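Local coordinates for protein-glutamine gamma-glutamyltransferase 2 (Pagrus major, PDB 1G0D), which probably catalyses, in a calcium-dependent manner, the cross-linking of peptide-bound glutamine to lysine or other primary amines, releasing ammonia, at residues Arg35-Cys46 / Asp91-Asn102; Lys53-His61 / Val68-His76. All blocks are in the same frame, centred on the assembly; numbering follows the deposited sequence.

Contact 1. Residues Arg35-Cys46 / Asp91-Asn102; sequences RRGQPFSITLQC and DEILLTLHSPAN
The inner strands of a four-stranded antiparallel sheet, 40-46 and 92-98, pair here through Phe-40 with Leu-97, Ile-42 with Leu-95 and Leu-44 with Ile-93, each pair joined by two backbone hydrogen bonds. Cys-46 N extends the ladder to Asp-91 O. The face with these three pairs is apolar and turns toward Leu-56 and Leu-58 of strand 55-62. CB of Leu-97 sits over the ring face of Phe-40, 3.7 Å from its centroid, a CH-pi contact made possible because CG of Phe-40 stands between the backbone N and the carbonyl carbon (chi1 56°) and swings the ring across the neighbouring strand. Farther along, CG of Leu-44 meets CD2 of Leu-95 at 3.7 Å. On the other face, Ser-41 OG and Thr-96 OG1 share a hydrogen bond of 3.3 Å. Just before the strand, Pro-39 CB makes a CH-pi contact over the His-98 imidazole, whose ring also stacks with Trp-83. Beyond the ladder, the type II turn Arg-35 to Gln-38 is tied down by Ser-99 OG, which accepts from Gly-37 N at 2.9 Å and donates to a water that in turn bonds Arg-35 O and Gln-38 O. The Arg-36 guanidinium passes with one face over Ala-101 O on its way to a salt bridge with Asp-141. Such a ladder, apolar on one side and partly polar on the other, is typical of the immunoglobulin-like beta-sandwich of the transglutaminase N-terminal domain.

Contact 2. Residues Lys53-His61 / Val68-His76; sequences KHHLELVLH and VVIKVQKEH
Lys-74 reaches back across the hairpin to the first strand, its NZ donating to Leu-56 O at 2.9 Å, in the carbonyl plane and on a lone pair. The same ammonium forms a salt bridge with Glu-57 OE2; the modelled separation is too short to be taken literally at this resolution. Bends at chi2 and chi3 (80° and 67°) fold the lysine chain, which crosses the glutamate side chain at about a right angle. His-55 lies beside this pair, with Lys-74 CE in its ring plane at the edge, and its NE2 donates to Glu-57 OE1 at 2.8 Å, meeting the oxygen from above the carboxylate plane. A leucine in place of His-55 would probably leave Glu-57 OE1 without this donor and the carboxylate freer to turn away from Lys-74. The cluster sits at one end of the antiparallel beta hairpin of strands 55-62 and 68-72, in which 68-72 is an outermost strand of its five-stranded sheet while the other flank of 55-62 bonds to strand 106-115. Leu-60 and Ile-70 exchange backbone hydrogen bonds, while the bond from Val-72 N to Leu-58 O is bent, the ladder being looser there. On the face carrying these residues, Leu-60 CD1 packs against Val-72 CG2 at 3.4 Å; Leu-60 also touches Trp-82 and Phe-130. The opposite face places CG2 of Val-59 against CG1 of Val-69, 3.4 Å away, while Val-69 CG2 comes within 3.4 Å of His-61 ND1, the two side chains lying alongside each other and pointing the same way. That nitrogen is hydrogen-bonded to Asp-66, in the connection between the two strands.

The two contacts, their centres about 12 Å apart, belong to different sheets: contact 1 to the four-stranded sheet that includes 8-12 and 83-88, contact 2 to the five-stranded one that includes 106-115 and 121-133. Strand 55-62 follows 40-46 directly, and 92-98 comes only after the hairpin, which is therefore nested inside the loop that contact 1 closes. Their apolar faces meet: Leu-97 CD2 lies 3.6 Å from Leu-58 CD2, and Leu-56 CD1 approaches Leu-44, Ile-93 and Leu-95. The pairings thus supply opposing walls of one hydrophobic core, illustrating how a beta-sandwich is built from interleaved strands, here in the N-terminal domain and away from the catalytic triad.

Contact 1. Residues Arg35-Cys46 / Asp91-Asn102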
loop_
_atom_site.group_PDB
_atom_site.type_symbol
_atom_site.label_atom_id
_atom_site.label_comp_id
_atom_site.label_asym_id
_atom_site.label_seq_id
_atom_site.Cartn_x
_atom_site.Cartn_y
_atom_site.Cartn_z
ATOM N N ARG A 35 2.111 -21.879 10.804
ATOM C CA ARG A 35 2.229 -21.621 9.344
ATOM C C ARG A 35 2.225 -22.999 8.628
ATOM O O ARG A 35 2.669 -23.984 9.207
ATOM C CB ARG A 35 3.507 -20.841 9.023
ATOM C CG ARG A 35 3.595 -19.530 9.791
ATOM C CD ARG A 35 4.592 -18.558 9.194
ATOM N NE ARG A 35 4.579 -17.276 9.900
ATOM C CZ ARG A 35 4.049 -16.126 9.442
ATOM N NH1 ARG A 35 3.440 -16.053 8.263
ATOM N NH2 ARG A 35 4.162 -15.017 10.165
ATOM N N ARG A 36 1.717 -23.081 7.397
ATOM C CA ARG A 36 1.605 -24.360 6.669
ATOM C C ARG A 36 2.855 -25.021 6.129
ATOM O O ARG A 36 3.830 -24.365 5.828
ATOM C CB ARG A 36 0.603 -24.226 5.517
ATOM C CG ARG A 36 1.106 -23.475 4.341
ATOM C CD ARG A 36 -0.049 -22.931 3.475
ATOM N NE ARG A 36 0.429 -22.465 2.160
ATOM C CZ ARG A 36 -0.343 -22.298 1.084
ATOM N NH1 ARG A 36 -1.638 -22.548 1.142
ATOM N NH2 ARG A 36 0.192 -21.943 -0.079
ATOM N N GLY A 37 2.814 -26.338 6.002
ATOM C CA GLY A 37 3.954 -27.063 5.480
ATOM C C GLY A 37 5.044 -27.304 6.507
ATOM O O GLY A 37 6.056 -27.934 6.201
ATOM N N GLN A 38 4.828 -26.804 7.726
ATOM C CA GLN A 38 5.767 -26.914 8.849
ATOM C C GLN A 38 5.045 -27.609 10.021
ATOM O O GLN A 38 3.970 -27.193 10.445
ATOM C CB GLN A 38 6.214 -25.507 9.246
ATOM C CG GLN A 38 7.297 -25.446 10.288
ATOM C CD GLN A 38 7.682 -24.023 10.648
ATOM O OE1 GLN A 38 7.709 -23.155 9.781
ATOM N NE2 GLN A 38 7.976 -23.776 11.938
ATOM N N PRO A 39 5.655 -28.647 10.594
ATOM C CA PRO A 39 5.021 -29.362 11.696
ATOM C C PRO A 39 4.909 -28.618 13.000
ATOM O O PRO A 39 5.684 -27.705 13.267
ATOM C CB PRO A 39 5.892 -30.597 11.852
ATOM C CG PRO A 39 7.243 -30.115 11.453
ATOM C CD PRO A 39 6.981 -29.192 10.287
ATOM N N PHE A 40 3.931 -29.009 13.814
ATOM C CA PHE A 40 3.772 -28.401 15.123
ATOM C C PHE A 40 3.489 -29.498 16.168
ATOM O O PHE A 40 2.900 -30.517 15.837
ATOM C CB PHE A 40 2.717 -27.254 15.105
ATOM C CG PHE A 40 1.325 -27.626 14.595
ATOM C CD1 PHE A 40 1.045 -27.672 13.235
ATOM C CD2 PHE A 40 0.272 -27.857 15.491
ATOM C CE1 PHE A 40 -0.266 -27.952 12.773
ATOM C CE2 PHE A 40 -1.018 -28.131 15.045
ATOM C CZ PHE A 40 -1.279 -28.179 13.680
ATOM N N SER A 41 3.958 -29.331 17.411
ATOM C CA SER A 41 3.752 -30.360 18.442
ATOM C C SER A 41 2.952 -29.906 19.644
ATOM O O SER A 41 3.263 -28.899 20.263
ATOM C CB SER A 41 5.082 -30.879 18.950
ATOM O OG SER A 41 5.904 -31.232 17.878
ATOM N N ILE A 42 1.944 -30.689 19.988
ATOM C CA ILE A 42 1.072 -30.382 21.103
ATOM C C ILE A 42 1.080 -31.617 21.978
ATOM O O ILE A 42 1.545 -32.660 21.538
ATOM C CB ILE A 42 -0.374 -30.066 20.578
ATOM C CG1 ILE A 42 -1.004 -31.311 19.940
ATOM C CG2 ILE A 42 -0.312 -28.927 19.488
ATOM C CD1 ILE A 42 -2.538 -31.278 19.854
ATOM N N THR A 43 0.587 -31.525 23.203
ATOM C CA THR A 43 0.569 -32.696 24.080
ATOM C C THR A 43 -0.798 -33.005 24.667
ATOM O O THR A 43 -1.607 -32.119 24.861
ATOM C CB THR A 43 1.494 -32.524 25.266
ATOM O OG1 THR A 43 1.394 -31.175 25.754
ATOM C CG2 THR A 43 2.908 -32.843 24.870
ATOM N N LEU A 44 -1.033 -34.273 24.947
ATOM C CA LEU A 44 -2.260 -34.739 25.557
ATOM C C LEU A 44 -1.832 -35.132 26.953
ATOM O O LEU A 44 -1.124 -36.139 27.089
ATOM C CB LEU A 44 -2.727 -36.037 24.933
ATOM C CG LEU A 44 -3.602 -36.205 23.727
ATOM C CD1 LEU A 44 -4.455 -37.430 23.920
ATOM C CD2 LEU A 44 -4.430 -34.989 23.545
ATOM N N GLN A 45 -2.211 -34.374 27.986
ATOM C CA GLN A 45 -1.863 -34.788 29.351
ATOM C C GLN A 45 -2.895 -35.813 29.783
ATOM O O GLN A 45 -4.076 -35.511 29.875
ATOM C CB GLN A 45 -1.880 -33.625 30.325
ATOM C CG GLN A 45 -0.830 -33.790 31.399
ATOM C CD GLN A 45 -1.384 -33.596 32.805
ATOM O OE1 GLN A 45 -1.591 -32.458 33.241
ATOM N NE2 GLN A 45 -1.621 -34.708 33.531
ATOM N N CYS A 46 -2.444 -37.034 30.025
ATOM C CA CYS A 46 -3.327 -38.118 30.426
ATOM C C CYS A 46 -3.326 -38.439 31.932
ATOM O O CYS A 46 -2.393 -38.107 32.673
ATOM C CB CYS A 46 -3.004 -39.364 29.609
ATOM S SG CYS A 46 -3.261 -39.131 27.828
ATOM N N ASP A 91 3.686 -38.924 31.275
ATOM C CA ASP A 91 2.281 -39.107 31.538
ATOM C C ASP A 91 1.453 -38.340 30.504
ATOM O O ASP A 91 0.254 -38.136 30.687
ATOM C CB ASP A 91 1.925 -38.718 32.992
ATOM C CG ASP A 91 2.582 -37.420 33.452
ATOM O OD1 ASP A 91 3.537 -36.932 32.776
ATOM O OD2 ASP A 91 2.129 -36.895 34.506
ATOM N N GLU A 92 2.105 -37.927 29.412
ATOM C CA GLU A 92 1.446 -37.239 28.306
ATOM C C GLU A 92 1.820 -37.810 26.917
ATOM O O GLU A 92 2.824 -38.494 26.756
ATOM C CB GLU A 92 1.740 -35.748 28.379
ATOM C CG GLU A 92 3.168 -35.354 28.574
ATOM C CD GLU A 92 3.289 -34.018 29.306
ATOM O OE1 GLU A 92 3.329 -32.948 28.665
ATOM O OE2 GLU A 92 3.342 -34.037 30.547
ATOM N N ILE A 93 0.979 -37.578 25.920
ATOM C CA ILE A 93 1.267 -38.067 24.573
ATOM C C ILE A 93 1.626 -36.855 23.676
ATOM O O ILE A 93 0.860 -35.907 23.567
ATOM C CB ILE A 93 0.046 -38.802 23.977
ATOM C CG1 ILE A 93 -0.314 -39.983 24.841
ATOM C CG2 ILE A 93 0.363 -39.348 22.613
ATOM C CD1 ILE A 93 -1.540 -40.741 24.348
ATOM N N LEU A 94 2.809 -36.906 23.066
ATOM C CA LEU A 94 3.319 -35.854 22.177
ATOM C C LEU A 94 2.767 -36.133 20.787
ATOM O O LEU A 94 3.053 -37.172 20.186
ATOM C CB LEU A 94 4.844 -35.889 22.131
ATOM C CG LEU A 94 5.707 -34.611 22.009
ATOM C CD1 LEU A 94 6.559 -34.894 20.815
ATOM C CD2 LEU A 94 4.969 -33.260 21.835
ATOM N N LEU A 95 1.991 -35.187 20.268
ATOM C CA LEU A 95 1.371 -35.344 18.978
ATOM C C LEU A 95 1.956 -34.301 18.054
ATOM O O LEU A 95 1.745 -33.122 18.259
ATOM C CB LEU A 95 -0.123 -35.105 19.125
ATOM C CG LEU A 95 -1.239 -36.163 19.192
ATOM C CD1 LEU A 95 -0.763 -37.624 19.335
ATOM C CD2 LEU A 95 -2.094 -35.760 20.352
ATOM N N THR A 96 2.713 -34.723 17.051
ATOM C CA THR A 96 3.289 -33.777 16.099
ATOM C C THR A 96 2.424 -33.778 14.854
ATOM O O THR A 96 2.364 -34.785 14.157
ATOM C CB THR A 96 4.684 -34.187 15.697
ATOM O OG1 THR A 96 5.482 -34.321 16.873
ATOM C CG2 THR A 96 5.284 -33.147 14.788
ATOM N N LEU A 97 1.750 -32.662 14.586
ATOM C CA LEU A 97 0.877 -32.556 13.421
ATOM C C LEU A 97 1.706 -32.056 12.269
ATOM O O LEU A 97 2.473 -31.103 12.412
ATOM C CB LEU A 97 -0.267 -31.563 13.652
ATOM C CG LEU A 97 -1.573 -31.793 14.437
ATOM C CD1 LEU A 97 -2.578 -32.288 13.470
ATOM C CD2 LEU A 97 -1.408 -32.752 15.597
ATOM N N HIS A 98 1.546 -32.712 11.129
ATOM C CA HIS A 98 2.244 -32.346 9.891
ATOM C C HIS A 98 1.184 -31.866 8.877
ATOM O O HIS A 98 0.259 -32.584 8.548
ATOM C CB HIS A 98 2.989 -33.558 9.318
ATOM C CG HIS A 98 4.237 -33.914 10.060
ATOM N ND1 HIS A 98 5.464 -33.359 9.761
ATOM C CD2 HIS A 98 4.445 -34.761 11.095
ATOM C CE1 HIS A 98 6.372 -33.851 10.583
ATOM N NE2 HIS A 98 5.780 -34.704 11.402
ATOM N N SER A 99 1.312 -30.651 8.386
ATOM C CA SER A 99 0.316 -30.138 7.472
ATOM C C SER A 99 0.923 -30.007 6.106
ATOM O O SER A 99 2.114 -29.758 6.001
ATOM C CB SER A 99 -0.147 -28.747 7.931
ATOM O OG SER A 99 0.826 -27.738 7.652
ATOM N N PRO A 100 0.117 -30.174 5.038
ATOM C CA PRO A 100 0.688 -30.032 3.690
ATOM C C PRO A 100 1.036 -28.563 3.439
ATOM O O PRO A 100 0.550 -27.674 4.139
ATOM C CB PRO A 100 -0.428 -30.510 2.763
ATOM C CG PRO A 100 -1.704 -30.326 3.563
ATOM C CD PRO A 100 -1.321 -30.502 5.011
ATOM N N ALA A 101 1.895 -28.317 2.462
ATOM C CA ALA A 101 2.272 -26.956 2.112
ATOM C C ALA A 101 1.147 -26.281 1.281
ATOM O O ALA A 101 1.272 -25.103 0.927
ATOM C CB ALA A 101 3.599 -26.950 1.338
ATOM N N ASN A 102 0.078 -27.021 0.952
ATOM C CA ASN A 102 -1.045 -26.440 0.231
ATOM C C ASN A 102 -2.233 -26.360 1.180
ATOM O O ASN A 102 -3.377 -26.215 0.760
ATOM C CB ASN A 102 -1.423 -27.245 -1.021
ATOM C CG ASN A 102 -1.759 -28.681 -0.717
ATOM O OD1 ASN A 102 -1.604 -29.138 0.410
ATOM N ND2 ASN A 102 -2.219 -29.415 -1.732
HETATM O O HOH W 1 1.426 -26.423 10.032
#

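Contact 2. Residues Lys53-His61 / Val68-His76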
loop_
_atom_site.group_PDB
_atom_site.type_symbol
_atom_site.label_atom_id
_atom_site.label_comp_id
_atom_site.label_asym_id
_atom_site.label_seq_id
_atom_site.Cartn_x
_atom_site.Cartn_y
_atom_site.Cartn_z
ATOM N N LYS A 53 -6.608 -51.951 23.566
ATOM C CA LYS A 53 -6.890 -51.935 22.141
ATOM C C LYS A 53 -7.499 -50.616 21.653
ATOM O O LYS A 53 -8.183 -50.563 20.628
ATOM C CB LYS A 53 -7.786 -53.123 21.786
ATOM C CG LYS A 53 -7.109 -54.498 21.984
ATOM C CD LYS A 53 -8.113 -55.671 21.852
ATOM C CE LYS A 53 -7.454 -57.050 21.993
ATOM N NZ LYS A 53 -8.381 -58.133 21.548
ATOM N N HIS A 54 -7.208 -49.548 22.387
ATOM C CA HIS A 54 -7.694 -48.212 22.067
ATOM C C HIS A 54 -6.610 -47.389 21.367
ATOM O O HIS A 54 -5.440 -47.448 21.737
ATOM C CB HIS A 54 -8.120 -47.505 23.347
ATOM C CG HIS A 54 -9.423 -47.991 23.883
ATOM N ND1 HIS A 54 -10.044 -49.123 23.405
ATOM C CD2 HIS A 54 -10.246 -47.477 24.825
ATOM C CE1 HIS A 54 -11.198 -49.286 24.028
ATOM N NE2 HIS A 54 -11.344 -48.300 24.895
ATOM N N HIS A 55 -6.995 -46.603 20.371
ATOM C CA HIS A 55 -6.013 -45.816 19.661
ATOM C C HIS A 55 -6.503 -44.400 19.453
ATOM O O HIS A 55 -7.675 -44.146 19.603
ATOM C CB HIS A 55 -5.708 -46.493 18.322
ATOM C CG HIS A 55 -6.751 -46.265 17.272
ATOM N ND1 HIS A 55 -8.047 -46.711 17.401
ATOM C CD2 HIS A 55 -6.703 -45.598 16.094
ATOM C CE1 HIS A 55 -8.755 -46.323 16.355
ATOM N NE2 HIS A 55 -7.963 -45.646 15.546
ATOM N N LEU A 56 -5.601 -43.474 19.125
ATOM C CA LEU A 56 -5.995 -42.073 18.883
ATOM C C LEU A 56 -6.384 -41.832 17.414
ATOM O O LEU A 56 -5.857 -42.462 16.487
ATOM C CB LEU A 56 -4.877 -41.071 19.279
ATOM C CG LEU A 56 -4.444 -40.877 20.739
ATOM C CD1 LEU A 56 -3.511 -39.679 20.885
ATOM C CD2 LEU A 56 -5.662 -40.715 21.592
ATOM N N GLU A 57 -7.314 -40.894 17.237
ATOM C CA GLU A 57 -7.843 -40.498 15.944
ATOM C C GLU A 57 -7.891 -38.969 15.937
ATOM O O GLU A 57 -8.260 -38.343 16.936
ATOM C CB GLU A 57 -9.243 -41.065 15.787
ATOM C CG GLU A 57 -9.648 -41.256 14.380
ATOM C CD GLU A 57 -8.972 -42.454 13.792
ATOM O OE1 GLU A 57 -9.314 -43.575 14.208
ATOM O OE2 GLU A 57 -8.091 -42.281 12.921
ATOM N N LEU A 58 -7.512 -38.357 14.822
ATOM C CA LEU A 58 -7.519 -36.889 14.752
ATOM C C LEU A 58 -8.297 -36.343 13.564
ATOM O O LEU A 58 -8.048 -36.724 12.418
ATOM C CB LEU A 58 -6.082 -36.343 14.672
ATOM C CG LEU A 58 -5.397 -35.902 15.970
ATOM C CD1 LEU A 58 -5.212 -37.130 16.832
ATOM C CD2 LEU A 58 -4.056 -35.225 15.697
ATOM N N VAL A 59 -9.242 -35.452 13.834
ATOM C CA VAL A 59 -9.973 -34.838 12.743
ATOM C C VAL A 59 -10.049 -33.328 12.917
ATOM O O VAL A 59 -10.274 -32.819 14.014
ATOM C CB VAL A 59 -11.369 -35.473 12.554
ATOM C CG1 VAL A 59 -11.773 -36.161 13.791
ATOM C CG2 VAL A 59 -12.377 -34.437 12.111
ATOM N N LEU A 60 -9.827 -32.629 11.807
ATOM C CA LEU A 60 -9.823 -31.185 11.767
ATOM C C LEU A 60 -11.119 -30.592 11.242
ATOM O O LEU A 60 -11.744 -31.149 10.359
ATOM C CB LEU A 60 -8.685 -30.735 10.872
ATOM C CG LEU A 60 -7.239 -30.998 11.283
ATOM C CD1 LEU A 60 -6.360 -30.899 10.071
ATOM C CD2 LEU A 60 -6.809 -29.968 12.304
ATOM N N HIS A 61 -11.519 -29.445 11.772
ATOM C CA HIS A 61 -12.753 -28.792 11.319
ATOM C C HIS A 61 -12.470 -27.348 10.959
ATOM O O HIS A 61 -11.838 -26.604 11.717
ATOM C CB HIS A 61 -13.847 -28.828 12.394
ATOM C CG HIS A 61 -14.118 -30.196 12.930
ATOM N ND1 HIS A 61 -15.050 -31.043 12.366
ATOM C CD2 HIS A 61 -13.520 -30.907 13.919
ATOM C CE1 HIS A 61 -15.008 -32.213 12.974
ATOM N NE2 HIS A 61 -14.088 -32.156 13.922
ATOM N N VAL A 68 -15.738 -27.535 6.063
ATOM C CA VAL A 68 -14.720 -28.501 5.676
ATOM C C VAL A 68 -14.152 -29.301 6.864
ATOM O O VAL A 68 -13.851 -28.763 7.919
ATOM C CB VAL A 68 -13.591 -27.801 4.861
ATOM C CG1 VAL A 68 -12.464 -28.761 4.583
ATOM C CG2 VAL A 68 -14.171 -27.315 3.524
ATOM N N VAL A 69 -14.075 -30.616 6.705
ATOM C CA VAL A 69 -13.532 -31.477 7.743
ATOM C C VAL A 69 -12.458 -32.452 7.219
ATOM O O VAL A 69 -12.676 -33.239 6.301
ATOM C CB VAL A 69 -14.683 -32.259 8.428
ATOM C CG1 VAL A 69 -14.111 -33.241 9.489
ATOM C CG2 VAL A 69 -15.648 -31.234 9.027
ATOM N N ILE A 70 -11.291 -32.407 7.859
ATOM C CA ILE A 70 -10.188 -33.221 7.440
ATOM C C ILE A 70 -9.853 -34.256 8.480
ATOM O O ILE A 70 -9.651 -33.917 9.639
ATOM C CB ILE A 70 -8.961 -32.318 7.226
ATOM C CG1 ILE A 70 -9.322 -31.220 6.234
ATOM C CG2 ILE A 70 -7.791 -33.109 6.712
ATOM C CD1 ILE A 70 -8.338 -30.072 6.177
ATOM N N LYS A 71 -9.798 -35.515 8.067
ATOM C CA LYS A 71 -9.405 -36.586 8.983
ATOM C C LYS A 71 -7.915 -36.737 8.766
ATOM O O LYS A 71 -7.497 -37.153 7.697
ATOM C CB LYS A 71 -10.117 -37.900 8.643
ATOM C CG LYS A 71 -11.606 -37.873 9.007
ATOM C CD LYS A 71 -12.394 -39.110 8.531
ATOM C CE LYS A 71 -13.363 -38.816 7.363
ATOM N NZ LYS A 71 -14.242 -37.617 7.581
ATOM N N VAL A 72 -7.117 -36.371 9.760
ATOM C CA VAL A 72 -5.669 -36.462 9.663
ATOM C C VAL A 72 -5.077 -37.910 9.742
ATOM O O VAL A 72 -5.339 -38.656 10.699
ATOM C CB VAL A 72 -5.059 -35.563 10.754
ATOM C CG1 VAL A 72 -3.564 -35.603 10.712
ATOM C CG2 VAL A 72 -5.525 -34.154 10.539
ATOM N N GLN A 73 -4.281 -38.286 8.723
ATOM C CA GLN A 73 -3.614 -39.593 8.615
ATOM C C GLN A 73 -2.781 -40.014 9.823
ATOM O O GLN A 73 -2.255 -39.181 10.546
ATOM C CB GLN A 73 -2.682 -39.595 7.414
ATOM C CG GLN A 73 -3.334 -39.614 6.048
ATOM C CD GLN A 73 -2.289 -39.406 4.947
ATOM O OE1 GLN A 73 -2.235 -40.145 3.955
ATOM N NE2 GLN A 73 -1.435 -38.396 5.134
ATOM N N LYS A 74 -2.605 -41.321 9.983
ATOM C CA LYS A 74 -1.868 -41.866 11.119
ATOM C C LYS A 74 -0.357 -41.836 11.001
ATOM O O LYS A 74 0.358 -41.903 12.022
ATOM C CB LYS A 74 -2.328 -43.292 11.428
ATOM C CG LYS A 74 -2.420 -43.593 12.945
ATOM C CD LYS A 74 -3.713 -43.055 13.567
ATOM C CE LYS A 74 -4.949 -43.794 13.050
ATOM N NZ LYS A 74 -6.180 -43.291 13.712
ATOM N N GLU A 75 0.135 -41.757 9.773
ATOM C CA GLU A 75 1.563 -41.640 9.580
ATOM C C GLU A 75 1.940 -41.402 8.135
ATOM O O GLU A 75 1.178 -40.764 7.404
ATOM C CB GLU A 75 2.289 -42.865 10.135
ATOM C CG GLU A 75 3.081 -42.587 11.443
ATOM C CD GLU A 75 4.400 -41.813 11.238
ATOM O OE1 GLU A 75 4.865 -41.704 10.084
ATOM O OE2 GLU A 75 4.981 -41.303 12.223
ATOM N N HIS A 76 3.096 -41.907 7.748
ATOM C CA HIS A 76 3.652 -41.796 6.390
ATOM C C HIS A 76 2.506 -41.354 5.497
ATOM O O HIS A 76 1.925 -42.182 4.787
ATOM C CB HIS A 76 4.197 -43.160 5.916
ATOM C CG HIS A 76 5.411 -43.632 6.660
ATOM N ND1 HIS A 76 5.700 -44.964 6.891
ATOM C CD2 HIS A 76 6.404 -42.938 7.235
ATOM C CE1 HIS A 76 6.813 -45.078 7.583
ATOM N NE2 HIS A 76 7.260 -43.855 7.803
HETATM O O HOH W 2 -6.380 -39.753 12.596
#